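Local coordinates for protein intron-associated endonuclease 1 (Enterobacteria phage T4, PDB 1MK0) that probably cleaves DNA as the catalytic domain of the GIY-YIG intron-homing endonuclease I-TevI, at residues Y6-T11 / K15-S20; D34-C39 / R47-H52. The protein carries 1 engineered substitution. All blocks are in the same frame, centred on the assembly; numbering follows the deposited sequence.

The centre of contact 1 is about 5 Å, and that of contact 2 about 14 Å, from the centre of the chain. Contact 1, near the middle of the domain, joins the two strands of the hairpin 6-11 / 15-20 by backbone hydrogen bonds. Contact 2 lies toward the surface, where helices 24-37 and 43-52 meet mainly through apolar packing on the F49 ring. Helix 24-37 follows strand 16-21 in the chain, so the two contacts come in series and hold different elements. They still touch: N10 of the hairpin packs against S48 and H52 of the second helix. A citrate lies on the hairpin, whereas beta-mercaptoethanol is bound covalently to C39, at the end of segment 34-39.

Contact 1: Y6-T11 / K15-S20; sequences YQIKNT and KVYVGS. With CIT (citric acid), chain B.
Y6 and G19 form an antiparallel hydrogen-bonded pair, with Y6 N to G19 O at 2.9 Å and G19 N returning to Y6 O. I8 and Y17 repeat the pattern two residues on, I8 N giving to Y17 O at 2.8 Å, and N10 N to K15 O ends the series with an almost straight bond (170° at the hydrogen). Between them, Q7 with V18 and K9 with V16 are non-hydrogen-bonded pairs, where CA-H groups point at carbonyl oxygens, as Q7 CA does at Y17 O.

Packing differs by face. With chi1 at 63°, the Y6 ring folds back across G19, whose CA lies 3.8 Å from the ring centroid, a CH-pi contact over the face. I8 and Y17 run side by side on that same sheet face; on the other, V16 CG1 fits against K9 CB at 3.6 Å.

Polar ends gather at citrate, probably from the crystallisation liquor. Y17 OH donates to citrate O5 at 2.6 Å and S20 N to O6, while Y6 OH, whose stronger partner is H31 NE2, makes at most a weak hydrogen bond to O6.

Y6 closes the GIY triplet and Y17-V18-G19 is this protein's version of YIG, the sequence marks of the GIY-YIG nuclease family; with R27 also binding it, the citrate probably marks the anion-binding catalytic surface.

Contact 2: D34-C39 / R47-H52; sequences DLEKGC and RSFNKH. With BME (beta-mercaptoethanol), chain C.
L35 lies over the F49 ring, and the contact between helices 24-37 and 43-52 rests mainly on this pair. L35 CB stands 3.5 Å from the ring centroid and only 10° off the ring normal, so its C-H bonds meet the middle of the pi face in a clear CH-pi contact. The rest of the leucine spreads past the ring: CD1 comes to 3.7 Å from F49 CD2, while CD2 reaches back to the phenylalanine's own CB.

In F49, chi1 of -178° carries the ring across to helix 24-37, and the near-perpendicular second torsion turns its face to L35. Its far end meets E36, whose CG is 3.7 Å from F49 CZ. Here the methylene part of the glutamate does the touching, although its CB starts out away from the second helix, and the carboxylate plane is turned just 13° from that of the ring.

Beyond L35, G38 is the first residue to leave the helical backbone, with positive phi in a Schellman motif. C39 follows, its SG joined to S2 of beta-mercaptoethanol, probably from the crystallisation liquor, in a 2.0 Å mixed disulfide. K37 NZ donates to the adduct's O1 at 3.3 Å.

Q46, of helix 43-52, adds one polar tie through NE2 to L35 O, the same nitrogen also bonding N50 OD1 of its own helix. Within the two segments themselves the contact is apolar: cohesion comes from dispersion and from C-H groups against the ring, with F49 still partly exposed, while the modified cysteine takes no part in joining the helices.

Contact 1: Y6-T11 / K15-S20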
ATOM      1  N   TYR A   6       3.704   4.751   2.325  1.00  7.83           N
ATOM      2  CA  TYR A   6       3.426   5.044   0.928  1.00  7.97           C
ATOM      3  C   TYR A   6       1.978   4.746   0.573  1.00  8.34           C
ATOM      4  O   TYR A   6       1.241   4.153   1.357  1.00  7.98           O
ATOM      5  CB  TYR A   6       4.339   4.194   0.040  1.00  8.86           C
ATOM      6  CG  TYR A   6       4.088   2.709   0.191  1.00  8.55           C
ATOM      7  CD1 TYR A   6       3.036   2.085  -0.484  1.00  7.99           C
ATOM      8  CD2 TYR A   6       4.861   1.940   1.058  1.00  8.48           C
ATOM      9  CE1 TYR A   6       2.759   0.738  -0.296  1.00  8.76           C
ATOM     10  CE2 TYR A   6       4.591   0.592   1.256  1.00  8.97           C
ATOM     11  CZ  TYR A   6       3.539  -0.002   0.577  1.00  7.51           C
ATOM     12  OH  TYR A   6       3.260  -1.324   0.789  1.00  9.59           O
ATOM     13  N   GLN A   7       1.579   5.171  -0.619  1.00  8.52           N
ATOM     14  CA  GLN A   7       0.240   4.891  -1.109  1.00  9.91           C
ATOM     15  C   GLN A   7       0.371   4.360  -2.531  1.00  9.71           C
ATOM     16  O   GLN A   7       1.286   4.739  -3.267  1.00 10.00           O
ATOM     17  CB  GLN A   7      -0.637   6.153  -1.114  1.00 10.54           C
ATOM     18  CG  GLN A   7      -0.184   7.240  -2.085  1.00 10.24           C
ATOM     19  CD  GLN A   7      -1.161   8.405  -2.178  1.00 13.41           C
ATOM     20  OE1 GLN A   7      -0.886   9.407  -2.841  1.00 20.06           O
ATOM     21  NE2 GLN A   7      -2.306   8.276  -1.523  1.00  9.94           N
ATOM     22  N   ILE A   8      -0.521   3.442  -2.891  1.00 10.07           N
ATOM     23  CA  ILE A   8      -0.574   2.885  -4.237  1.00  9.46           C
ATOM     24  C   ILE A   8      -1.968   3.304  -4.670  1.00  8.75           C
ATOM     25  O   ILE A   8      -2.960   2.836  -4.116  1.00 10.77           O
ATOM     26  CB  ILE A   8      -0.457   1.345  -4.239  1.00  8.97           C
ATOM     27  CG1 ILE A   8       0.922   0.934  -3.709  1.00 10.54           C
ATOM     28  CG2 ILE A   8      -0.661   0.808  -5.659  1.00 10.59           C
ATOM     29  CD1 ILE A   8       1.151  -0.564  -3.656  1.00 14.50           C
ATOM     30  N   LYS A   9      -2.043   4.209  -5.641  1.00  9.31           N
ATOM     31  CA  LYS A   9      -3.330   4.730  -6.089  1.00 11.00           C
ATOM     32  C   LYS A   9      -3.773   4.286  -7.477  1.00 10.52           C
ATOM     33  O   LYS A   9      -3.010   4.343  -8.441  1.00 11.66           O
ATOM     34  CB  LYS A   9      -3.297   6.263  -6.024  1.00 13.46           C
ATOM     35  CG  LYS A   9      -4.588   6.944  -6.461  1.00 16.86           C
ATOM     36  CD  LYS A   9      -4.577   8.437  -6.131  1.00 22.02           C
ATOM     37  CE  LYS A   9      -3.449   9.172  -6.836  1.00 24.36           C
ATOM     38  NZ  LYS A   9      -3.480  10.641  -6.572  1.00 27.70           N
ATOM     39  N   ASN A  10      -5.019   3.837  -7.562  1.00  9.93           N
ATOM     40  CA  ASN A  10      -5.593   3.404  -8.828  1.00 10.31           C
ATOM     41  C   ASN A  10      -5.915   4.689  -9.595  1.00 12.78           C
ATOM     42  O   ASN A  10      -6.699   5.512  -9.125  1.00 12.31           O
ATOM     43  CB  ASN A  10      -6.869   2.607  -8.563  1.00 11.80           C
ATOM     44  CG  ASN A  10      -7.459   2.011  -9.824  1.00 13.54           C
ATOM     45  OD1 ASN A  10      -7.533   2.671 -10.858  1.00 16.47           O
ATOM     46  ND2 ASN A  10      -7.890   0.761  -9.740  1.00 14.57           N
ATOM     47  N   THR A  11      -5.305   4.866 -10.763  1.00 13.57           N
ATOM     48  CA  THR A  11      -5.528   6.077 -11.551  1.00 14.91           C
ATOM     49  C   THR A  11      -6.903   6.152 -12.210  1.00 16.27           C
ATOM     50  O   THR A  11      -7.270   7.189 -12.769  1.00 17.91           O
ATOM     51  CB  THR A  11      -4.446   6.243 -12.642  1.00 14.54           C
ATOM     52  OG1 THR A  11      -4.503   5.142 -13.556  1.00 16.10           O
ATOM     53  CG2 THR A  11      -3.065   6.298 -12.010  1.00 15.26           C
ATOM     54  N   LYS A  15      -8.800   5.281  -5.771  1.00 14.58           N
ATOM     55  CA  LYS A  15      -8.787   4.496  -4.537  1.00 13.50           C
ATOM     56  C   LYS A  15      -7.326   4.181  -4.225  1.00 11.32           C
ATOM     57  O   LYS A  15      -6.520   4.007  -5.136  1.00 10.85           O
ATOM     58  CB  LYS A  15      -9.574   3.195  -4.709  1.00 13.23           C
ATOM     59  CG  LYS A  15     -11.078   3.388  -4.807  1.00 17.12           C
ATOM     60  CD  LYS A  15     -11.784   2.053  -4.985  1.00 19.79           C
ATOM     61  CE  LYS A  15     -13.291   2.231  -5.099  1.00 24.26           C
ATOM     62  NZ  LYS A  15     -13.876   2.834  -3.871  1.00 27.65           N
ATOM     63  N   VAL A  16      -6.979   4.108  -2.945  1.00 10.60           N
ATOM     64  CA  VAL A  16      -5.594   3.834  -2.581  1.00  9.77           C
ATOM     65  C   VAL A  16      -5.372   2.693  -1.600  1.00  8.76           C
ATOM     66  O   VAL A  16      -6.279   2.257  -0.891  1.00  9.54           O
ATOM     67  CB  VAL A  16      -4.903   5.079  -1.967  1.00 11.64           C
ATOM     68  CG1 VAL A  16      -5.093   6.290  -2.865  1.00 14.62           C
ATOM     69  CG2 VAL A  16      -5.451   5.341  -0.571  1.00 11.25           C
ATOM     70  N   TYR A  17      -4.130   2.228  -1.581  1.00  8.72           N
ATOM     71  CA  TYR A  17      -3.669   1.182  -0.684  1.00  7.00           C
ATOM     72  C   TYR A  17      -2.540   1.870   0.078  1.00  8.90           C
ATOM     73  O   TYR A  17      -1.623   2.415  -0.538  1.00  9.77           O
ATOM     74  CB  TYR A  17      -3.094   0.008  -1.478  1.00  8.61           C
ATOM     75  CG  TYR A  17      -2.487  -1.082  -0.621  1.00  7.95           C
ATOM     76  CD1 TYR A  17      -3.272  -2.116  -0.119  1.00  9.14           C
ATOM     77  CD2 TYR A  17      -1.123  -1.079  -0.313  1.00  7.85           C
ATOM     78  CE1 TYR A  17      -2.718  -3.129   0.667  1.00 10.55           C
ATOM     79  CE2 TYR A  17      -0.557  -2.089   0.477  1.00 10.46           C
ATOM     80  CZ  TYR A  17      -1.363  -3.110   0.959  1.00  9.19           C
ATOM     81  OH  TYR A  17      -0.825  -4.127   1.720  1.00 11.58           O
ATOM     82  N   VAL A  18      -2.617   1.871   1.403  1.00  7.97           N
ATOM     83  CA  VAL A  18      -1.583   2.486   2.227  1.00  7.87           C
ATOM     84  C   VAL A  18      -0.705   1.395   2.825  1.00  8.34           C
ATOM     85  O   VAL A  18      -1.202   0.399   3.335  1.00  8.70           O
ATOM     86  CB  VAL A  18      -2.200   3.315   3.377  1.00  6.79           C
ATOM     87  CG1 VAL A  18      -1.099   3.789   4.326  1.00  8.10           C
ATOM     88  CG2 VAL A  18      -2.961   4.510   2.809  1.00  8.86           C
ATOM     89  N   GLY A  19       0.609   1.579   2.757  1.00  7.07           N
ATOM     90  CA  GLY A  19       1.505   0.580   3.313  1.00  8.18           C
ATOM     91  C   GLY A  19       2.778   1.191   3.862  1.00  7.84           C
ATOM     92  O   GLY A  19       2.951   2.404   3.836  1.00 10.13           O
ATOM     93  N   SER A  20       3.666   0.344   4.374  1.00  7.76           N
ATOM     94  CA  SER A  20       4.937   0.806   4.923  1.00  9.13           C
ATOM     95  C   SER A  20       6.056  -0.026   4.312  1.00  8.25           C
ATOM     96  O   SER A  20       5.852  -1.186   3.962  1.00  9.32           O
ATOM     97  CB  SER A  20       4.943   0.664   6.446  1.00  9.94           C
ATOM     98  OG  SER A  20       4.754  -0.685   6.841  1.00 10.83           O
TER
HETATM   99  C1  CIT B 300       2.871  -6.041   4.118  1.00 17.83           C
HETATM  100  O1  CIT B 300       3.990  -5.434   3.897  1.00 15.94           O
HETATM  101  O2  CIT B 300       2.787  -7.298   3.876  1.00 21.55           O
HETATM  102  C2  CIT B 300       1.705  -5.167   4.660  1.00 14.61           C
HETATM  103  C3  CIT B 300       1.739  -3.624   4.496  1.00 13.22           C
HETATM  104  O7  CIT B 300       2.756  -3.061   5.416  1.00 13.79           O
HETATM  105  C4  CIT B 300       0.410  -2.979   4.782  1.00 14.37           C
HETATM  106  C5  CIT B 300      -0.227  -3.300   6.077  1.00 16.17           C
HETATM  107  O3  CIT B 300       0.041  -2.806   7.151  1.00 18.81           O
HETATM  108  O4  CIT B 300      -1.117  -4.154   6.087  1.00 18.62           O
HETATM  109  C6  CIT B 300       2.271  -3.107   3.131  1.00  9.92           C
HETATM  110  O5  CIT B 300       1.680  -3.637   2.130  1.00  9.98           O
HETATM  111  O6  CIT B 300       3.200  -2.279   3.246  1.00  8.35           O

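Contact 2: D34-C39 / R47-H52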
ATOM      1  N   ASP A  34       3.607  -9.905  -6.857  1.00 10.36           N
ATOM      2  CA  ASP A  34       2.609 -10.679  -6.132  1.00  9.51           C
ATOM      3  C   ASP A  34       1.256 -10.662  -6.827  1.00 11.05           C
ATOM      4  O   ASP A  34       0.588 -11.695  -6.927  1.00 12.34           O
ATOM      5  CB  ASP A  34       2.454 -10.143  -4.704  1.00 10.82           C
ATOM      6  CG  ASP A  34       3.591 -10.568  -3.795  1.00 11.76           C
ATOM      7  OD1 ASP A  34       4.528 -11.244  -4.276  1.00 11.06           O
ATOM      8  OD2 ASP A  34       3.544 -10.230  -2.592  1.00 11.74           O
ATOM      9  N   LEU A  35       0.848  -9.489  -7.300  1.00  9.63           N
ATOM     10  CA  LEU A  35      -0.433  -9.356  -7.983  1.00  9.31           C
ATOM     11  C   LEU A  35      -0.455 -10.202  -9.252  1.00 12.01           C
ATOM     12  O   LEU A  35      -1.474 -10.806  -9.589  1.00 12.35           O
ATOM     13  CB  LEU A  35      -0.705  -7.882  -8.304  1.00  8.03           C
ATOM     14  CG  LEU A  35      -1.042  -7.042  -7.063  1.00  7.38           C
ATOM     15  CD1 LEU A  35      -0.931  -5.562  -7.379  1.00  6.32           C
ATOM     16  CD2 LEU A  35      -2.445  -7.387  -6.581  1.00  8.06           C
ATOM     17  N   GLU A  36       0.675 -10.262  -9.945  1.00 13.98           N
ATOM     18  CA  GLU A  36       0.758 -11.055 -11.162  1.00 15.56           C
ATOM     19  C   GLU A  36       0.675 -12.548 -10.849  1.00 16.75           C
ATOM     20  O   GLU A  36       0.121 -13.319 -11.634  1.00 17.78           O
ATOM     21  CB  GLU A  36       2.049 -10.733 -11.912  1.00 18.34           C
ATOM     22  CG  GLU A  36       2.041  -9.346 -12.537  1.00 22.94           C
ATOM     23  CD  GLU A  36       3.299  -9.051 -13.327  1.00 27.26           C
ATOM     24  OE1 GLU A  36       3.675  -9.885 -14.177  1.00 29.89           O
ATOM     25  OE2 GLU A  36       3.906  -7.982 -13.103  1.00 29.57           O
ATOM     26  N   LYS A  37       1.221 -12.951  -9.707  1.00 15.74           N
ATOM     27  CA  LYS A  37       1.179 -14.353  -9.297  1.00 16.02           C
ATOM     28  C   LYS A  37      -0.191 -14.692  -8.716  1.00 15.53           C
ATOM     29  O   LYS A  37      -0.497 -15.859  -8.454  1.00 15.15           O
ATOM     30  CB  LYS A  37       2.276 -14.653  -8.271  1.00 17.36           C
ATOM     31  CG  LYS A  37       3.677 -14.723  -8.867  1.00 19.78           C
ATOM     32  CD  LYS A  37       4.707 -15.203  -7.850  1.00 20.87           C
ATOM     33  CE  LYS A  37       4.926 -14.188  -6.738  1.00 24.19           C
ATOM     34  NZ  LYS A  37       6.006 -14.629  -5.811  1.00 26.28           N
ATOM     35  N   GLY A  38      -1.004 -13.658  -8.509  1.00 13.59           N
ATOM     36  CA  GLY A  38      -2.350 -13.842  -7.989  1.00 12.42           C
ATOM     37  C   GLY A  38      -2.488 -14.202  -6.524  1.00 11.71           C
ATOM     38  O   GLY A  38      -3.544 -14.676  -6.099  1.00 14.26           O
ATOM     39  N   CYS A  39      -1.444 -13.959  -5.741  1.00 11.30           N
ATOM     40  CA  CYS A  39      -1.475 -14.293  -4.321  1.00 11.11           C
ATOM     41  C   CYS A  39      -1.261 -13.111  -3.383  1.00 11.16           C
ATOM     42  O   CYS A  39      -0.773 -13.274  -2.263  1.00 11.68           O
ATOM     43  CB  CYS A  39      -0.441 -15.384  -4.037  1.00 12.90           C
ATOM     44  SG  CYS A  39       1.098 -15.192  -4.991  1.00 16.19           S
ATOM     45  N   ARG A  47      -8.332  -8.063  -6.834  1.00 10.87           N
ATOM     46  CA  ARG A  47      -9.490  -7.993  -7.718  1.00 11.61           C
ATOM     47  C   ARG A  47      -9.356  -6.862  -8.723  1.00 11.98           C
ATOM     48  O   ARG A  47      -9.638  -7.034  -9.912  1.00 12.05           O
ATOM     49  CB  ARG A  47     -10.771  -7.801  -6.905  1.00 14.10           C
ATOM     50  CG  ARG A  47     -11.258  -9.063  -6.227  1.00 15.62           C
ATOM     51  CD  ARG A  47     -12.463  -8.764  -5.363  1.00 16.74           C
ATOM     52  NE  ARG A  47     -13.097  -9.978  -4.866  1.00 19.21           N
ATOM     53  CZ  ARG A  47     -14.094  -9.984  -3.989  1.00 19.45           C
ATOM     54  NH1 ARG A  47     -14.562  -8.839  -3.514  1.00 18.65           N
ATOM     55  NH2 ARG A  47     -14.627 -11.133  -3.594  1.00 19.44           N
ATOM     56  N   SER A  48      -8.926  -5.701  -8.243  1.00 10.92           N
ATOM     57  CA  SER A  48      -8.767  -4.547  -9.113  1.00  9.86           C
ATOM     58  C   SER A  48      -7.693  -4.831 -10.155  1.00 10.01           C
ATOM     59  O   SER A  48      -7.866  -4.531 -11.338  1.00 11.20           O
ATOM     60  CB  SER A  48      -8.376  -3.318  -8.292  1.00 11.14           C
ATOM     61  OG  SER A  48      -8.257  -2.178  -9.126  1.00 11.42           O
ATOM     62  N   PHE A  49      -6.587  -5.413  -9.706  1.00  9.74           N
ATOM     63  CA  PHE A  49      -5.483  -5.740 -10.598  1.00  9.45           C
ATOM     64  C   PHE A  49      -5.899  -6.793 -11.620  1.00 10.48           C
ATOM     65  O   PHE A  49      -5.463  -6.753 -12.767  1.00 10.31           O
ATOM     66  CB  PHE A  49      -4.281  -6.237  -9.791  1.00 11.96           C
ATOM     67  CG  PHE A  49      -3.075  -6.545 -10.627  1.00 12.36           C
ATOM     68  CD1 PHE A  49      -2.887  -7.815 -11.167  1.00 12.34           C
ATOM     69  CD2 PHE A  49      -2.131  -5.558 -10.888  1.00 13.35           C
ATOM     70  CE1 PHE A  49      -1.774  -8.098 -11.957  1.00 14.79           C
ATOM     71  CE2 PHE A  49      -1.013  -5.834 -11.679  1.00 14.25           C
ATOM     72  CZ  PHE A  49      -0.837  -7.106 -12.212  1.00 14.42           C
ATOM     73  N   ASN A  50      -6.745  -7.732 -11.211  1.00 10.76           N
ATOM     74  CA  ASN A  50      -7.190  -8.763 -12.144  1.00 10.56           C
ATOM     75  C   ASN A  50      -8.033  -8.145 -13.253  1.00 11.59           C
ATOM     76  O   ASN A  50      -8.056  -8.644 -14.379  1.00 14.17           O
ATOM     77  CB  ASN A  50      -8.004  -9.838 -11.422  1.00 12.10           C
ATOM     78  CG  ASN A  50      -7.148 -10.723 -10.546  1.00 11.99           C
ATOM     79  OD1 ASN A  50      -5.921 -10.721 -10.651  1.00 13.54           O
ATOM     80  ND2 ASN A  50      -7.792 -11.504  -9.686  1.00 16.44           N
ATOM     81  N   LYS A  51      -8.718  -7.052 -12.933  1.00 12.65           N
ATOM     82  CA  LYS A  51      -9.573  -6.368 -13.899  1.00 13.58           C
ATOM     83  C   LYS A  51      -8.870  -5.309 -14.742  1.00 13.44           C
ATOM     84  O   LYS A  51      -9.288  -5.034 -15.867  1.00 13.24           O
ATOM     85  CB  LYS A  51     -10.745  -5.694 -13.183  1.00 16.11           C
ATOM     86  CG  LYS A  51     -11.767  -6.637 -12.586  1.00 20.54           C
ATOM     87  CD  LYS A  51     -12.911  -5.845 -11.968  1.00 24.37           C
ATOM     88  CE  LYS A  51     -14.027  -6.758 -11.490  1.00 27.27           C
ATOM     89  NZ  LYS A  51     -15.146  -5.987 -10.873  1.00 30.17           N
ATOM     90  N   HIS A  52      -7.804  -4.722 -14.212  1.00 11.61           N
ATOM     91  CA  HIS A  52      -7.122  -3.647 -14.928  1.00 11.28           C
ATOM     92  C   HIS A  52      -5.625  -3.797 -15.124  1.00 11.90           C
ATOM     93  O   HIS A  52      -5.039  -3.095 -15.946  1.00 10.96           O
ATOM     94  CB  HIS A  52      -7.353  -2.324 -14.194  1.00 12.14           C
ATOM     95  CG  HIS A  52      -8.779  -2.078 -13.815  1.00 13.65           C
ATOM     96  ND1 HIS A  52      -9.781  -1.932 -14.750  1.00 14.98           N
ATOM     97  CD2 HIS A  52      -9.369  -1.946 -12.604  1.00 15.55           C
ATOM     98  CE1 HIS A  52     -10.929  -1.719 -14.129  1.00 16.18           C
ATOM     99  NE2 HIS A  52     -10.706  -1.722 -12.827  1.00 15.05           N
TER
HETATM  100  C1  BME C 401       4.142 -13.671  -2.212  1.00 19.75           C
HETATM  101  C2  BME C 401       3.009 -14.477  -2.832  1.00 19.65           C
HETATM  102  O1  BME C 401       5.191 -13.484  -2.831  1.00 18.74           O
HETATM  103  S2  BME C 401       2.017 -13.633  -4.088  1.00 16.86           S